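Local structure of 2-c-methyl-d-erythritol 4-phosphate cytidylyltransferase (Streptococcus pneumoniae, 2VSI) at residues A5-G10 with E48-G53. The protein transfers the cytidylyl group of CTP to D-ribitol 5-phosphate, giving CDP-ribitol and diphosphate. Numbering follows the deposited sequence.
With CDF (4-amino-1-{5-O-[(R)-hydroxy(phosphonooxy)phosphoryl]-alpha-D-arabinofuranosyl}pyrimidin-2(1H)-one), chain D.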
ATOM      1  N   ALA B   5      -4.237   8.222  25.642  1.00 76.32           N
ATOM      2  CA  ALA B   5      -4.062   7.280  24.547  1.00 73.16           C
ATOM      3  C   ALA B   5      -5.361   6.505  24.386  1.00 72.57           C
ATOM      4  O   ALA B   5      -5.899   5.982  25.359  1.00 74.09           O
ATOM      5  CB  ALA B   5      -2.906   6.346  24.831  1.00 72.32           C
ATOM      6  N   GLY B   6      -5.881   6.456  23.166  1.00 71.13           N
ATOM      7  CA  GLY B   6      -7.120   5.731  22.893  1.00 71.27           C
ATOM      8  C   GLY B   6      -6.881   4.549  21.976  1.00 69.36           C
ATOM      9  O   GLY B   6      -6.747   4.722  20.766  1.00 68.08           O
ATOM     10  N   ILE B   7      -6.831   3.348  22.553  1.00 69.59           N
ATOM     11  CA  ILE B   7      -6.465   2.141  21.802  1.00 68.25           C
ATOM     12  C   ILE B   7      -7.682   1.386  21.273  1.00 68.91           C
ATOM     13  O   ILE B   7      -8.397   0.721  22.024  1.00 70.25           O
ATOM     14  CB  ILE B   7      -5.567   1.185  22.626  1.00 68.12           C
ATOM     15  CG1 ILE B   7      -4.387   1.934  23.257  1.00 68.35           C
ATOM     16  CG2 ILE B   7      -5.065   0.047  21.752  1.00 67.04           C
ATOM     17  CD1 ILE B   7      -3.365   2.441  22.257  1.00 66.29           C
ATOM     18  N   LEU B   8      -7.900   1.502  19.969  1.00 68.70           N
ATOM     19  CA  LEU B   8      -8.997   0.830  19.302  1.00 70.34           C
ATOM     20  C   LEU B   8      -8.651  -0.644  19.184  1.00 70.46           C
ATOM     21  O   LEU B   8      -7.787  -1.030  18.384  1.00 68.90           O
ATOM     22  CB  LEU B   8      -9.255   1.453  17.929  1.00 70.33           C
ATOM     23  CG  LEU B   8      -9.884   2.850  17.849  1.00 71.52           C
ATOM     24  CD1 LEU B   8     -11.171   2.933  18.653  1.00 73.34           C
ATOM     25  CD2 LEU B   8      -8.906   3.933  18.297  1.00 70.80           C
ATOM     26  N   ALA B   9      -9.331  -1.457  19.995  1.00 72.57           N
ATOM     27  CA  ALA B   9      -8.894  -2.821  20.265  1.00 73.19           C
ATOM     28  C   ALA B   9     -10.023  -3.839  20.396  1.00 75.85           C
ATOM     29  O   ALA B   9      -9.923  -4.761  21.209  1.00 76.80           O
ATOM     30  CB  ALA B   9      -8.031  -2.836  21.527  1.00 72.81           C
ATOM     31  N   GLY B  10     -11.084  -3.699  19.604  1.00 77.86           N
ATOM     32  CA  GLY B  10     -12.178  -4.667  19.692  1.00 81.39           C
ATOM     33  C   GLY B  10     -13.362  -4.535  18.754  1.00 84.20           C
ATOM     34  O   GLY B  10     -13.883  -3.438  18.536  1.00 84.69           O
ATOM     35  N   GLU B  48      -1.641  10.831  30.457  1.00 83.91           N
ATOM     36  CA  GLU B  48      -2.394  10.570  31.688  1.00 86.65           C
ATOM     37  C   GLU B  48      -2.809   9.109  31.873  1.00 84.51           C
ATOM     38  O   GLU B  48      -2.186   8.371  32.644  1.00 85.96           O
ATOM     39  CB  GLU B  48      -3.623  11.481  31.771  1.00 88.08           C
ATOM     40  CG  GLU B  48      -3.483  12.627  32.750  1.00 93.90           C
ATOM     41  CD  GLU B  48      -3.633  12.188  34.198  1.00 98.41           C
ATOM     42  OE1 GLU B  48      -4.711  12.427  34.784  1.00100.99           O
ATOM     43  OE2 GLU B  48      -2.679  11.599  34.749  1.00 99.65           O
ATOM     44  N   LYS B  49      -3.867   8.700  31.180  1.00 81.42           N
ATOM     45  CA  LYS B  49      -4.320   7.316  31.227  1.00 79.42           C
ATOM     46  C   LYS B  49      -4.397   6.730  29.822  1.00 74.86           C
ATOM     47  O   LYS B  49      -4.507   7.465  28.835  1.00 73.22           O
ATOM     48  CB  LYS B  49      -5.661   7.192  31.953  1.00 81.19           C
ATOM     49  CG  LYS B  49      -5.666   7.847  33.324  1.00 86.46           C
ATOM     50  CD  LYS B  49      -6.507   7.085  34.337  1.00 89.18           C
ATOM     51  CE  LYS B  49      -5.733   5.952  34.995  1.00 89.38           C
ATOM     52  NZ  LYS B  49      -4.628   6.450  35.865  1.00 92.42           N
ATOM     53  N   ILE B  50      -4.308   5.407  29.738  1.00 73.05           N
ATOM     54  CA  ILE B  50      -4.391   4.726  28.458  1.00 69.50           C
ATOM     55  C   ILE B  50      -5.683   3.929  28.403  1.00 69.03           C
ATOM     56  O   ILE B  50      -5.814   2.880  29.038  1.00 69.91           O
ATOM     57  CB  ILE B  50      -3.164   3.829  28.189  1.00 68.12           C
ATOM     58  CG1 ILE B  50      -1.867   4.640  28.330  1.00 69.11           C
ATOM     59  CG2 ILE B  50      -3.272   3.196  26.804  1.00 65.04           C
ATOM     60  CD1 ILE B  50      -0.615   3.800  28.492  1.00 68.89           C
ATOM     61  N   VAL B  51      -6.635   4.450  27.639  1.00 68.29           N
ATOM     62  CA  VAL B  51      -7.975   3.889  27.562  1.00 68.59           C
ATOM     63  C   VAL B  51      -8.059   2.915  26.389  1.00 65.91           C
ATOM     64  O   VAL B  51      -7.840   3.299  25.234  1.00 64.47           O
ATOM     65  CB  VAL B  51      -9.034   5.010  27.430  1.00 70.12           C
ATOM     66  CG1 VAL B  51     -10.439   4.445  27.552  1.00 71.63           C
ATOM     67  CG2 VAL B  51      -8.808   6.083  28.489  1.00 72.86           C
ATOM     68  N   VAL B  52      -8.367   1.655  26.690  1.00 65.85           N
ATOM     69  CA  VAL B  52      -8.421   0.594  25.674  1.00 63.60           C
ATOM     70  C   VAL B  52      -9.872   0.205  25.364  1.00 64.39           C
ATOM     71  O   VAL B  52     -10.665  -0.049  26.273  1.00 66.50           O
ATOM     72  CB  VAL B  52      -7.599  -0.640  26.114  1.00 63.29           C
ATOM     73  CG1 VAL B  52      -7.620  -1.715  25.047  1.00 61.90           C
ATOM     74  CG2 VAL B  52      -6.165  -0.238  26.428  1.00 62.78           C
ATOM     75  N   GLY B  53     -10.207   0.167  24.077  1.00 62.99           N
ATOM     76  CA  GLY B  53     -11.576  -0.097  23.633  1.00 64.44           C
ATOM     77  C   GLY B  53     -11.747  -1.455  22.978  1.00 64.34           C
ATOM     78  O   GLY B  53     -11.532  -1.604  21.769  1.00 63.32           O
TER
HETATM   79  O3B CDF D1233     -10.047  -1.434  10.409  1.00 83.32           O
HETATM   80  PB  CDF D1233     -10.398  -2.898  10.268  0.50 83.45           P
HETATM   81  O1B CDF D1233     -10.716  -3.322   8.853  0.50 83.37           O
HETATM   82  O2B CDF D1233     -11.373  -3.415  11.302  0.50 83.28           O
HETATM   83  O3A CDF D1233      -9.015  -3.667  10.583  0.50 83.09           O
HETATM   84  PA  CDF D1233      -8.439  -3.826  12.080  0.50 82.83           P
HETATM   85  O1A CDF D1233      -9.420  -4.650  12.882  0.50 82.91           O
HETATM   86  O2A CDF D1233      -7.011  -4.302  11.974  0.50 82.98           O
HETATM   87  O5' CDF D1233      -8.449  -2.306  12.624  0.50 82.24           O
HETATM   88  C5' CDF D1233      -7.598  -1.881  13.691  0.50 81.27           C
HETATM   89  C4' CDF D1233      -8.360  -1.764  15.011  0.50 80.54           C
HETATM   90  O4' CDF D1233      -9.715  -1.338  14.806  0.50 80.13           O
HETATM   91  C3' CDF D1233      -8.410  -3.105  15.730  0.50 80.21           C
HETATM   92  O3' CDF D1233      -7.605  -3.074  16.911  0.50 80.34           O
HETATM   93  C2' CDF D1233      -9.876  -3.343  16.045  0.50 79.75           C
HETATM   94  O2' CDF D1233     -10.222  -4.713  15.826  0.50 79.52           O
HETATM   95  C1' CDF D1233     -10.601  -2.436  15.058  0.50 79.51           C
HETATM   96  N1  CDF D1233     -11.931  -2.016  15.518  0.50 79.22           N
HETATM   97  C2  CDF D1233     -12.135  -1.103  16.585  0.50 78.98           C
HETATM   98  O2  CDF D1233     -11.176  -0.602  17.203  0.50 78.68           O
HETATM   99  N3  CDF D1233     -13.393  -0.768  16.952  0.50 78.91           N
HETATM  100  C4  CDF D1233     -14.463  -1.293  16.307  0.50 79.04           C
HETATM  101  N4  CDF D1233     -15.714  -0.950  16.682  0.50 78.96           N
HETATM  102  C6  CDF D1233     -12.989  -2.535  14.878  0.50 79.28           C
HETATM  103  C5  CDF D1233     -14.282  -2.187  15.258  0.50 79.03           C
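Ile50 rests its CG2 methyl against two side chains of the neighbouring strand, 3.7 Å from Ala5 CB and 3.9 Å from Ile7 CG1. This branch is anti to the backbone N of Ile50, while CG1 stands beside that N (chi1 -54°); Ile7 has the same first torsion, and the two isoleucines run alongside each other in a common direction. Farther on, Val52 divides its methyls: CG2 faces Ile7 CB, whereas CG1, anti to its own backbone N (chi1 -178°), reaches Ala9 CB at 3.7 Å. Helix 33-43 packs on this apolar face through Phe41, Val42 and Ile38. Val51 and Leu8 point to the other face, towards helix 86-100. The strands are adjacent and parallel in the Rossmann-like sheet of the GT-A cytidylyltransferase fold, with 50-54 flanked by 77-81 and 3-8 by 108-113, and are joined by backbone bonds such as Ile7 N to Val51 O (2.9 Å) and Gly53 N to Ile7 O (2.8 Å). Ala9 N gives its hydrogen to Gly53 O from above the carbonyl plane, in a bent bond (N-H...O 142°). Leu8, Ala9 and Gly10 belong to the CTP-binding segment, where the bound cytosine nucleotide (CDF) donates its O3' hydroxyl to Leu8 O; Ser89 and Ser114 also hydrogen-bond the ligand.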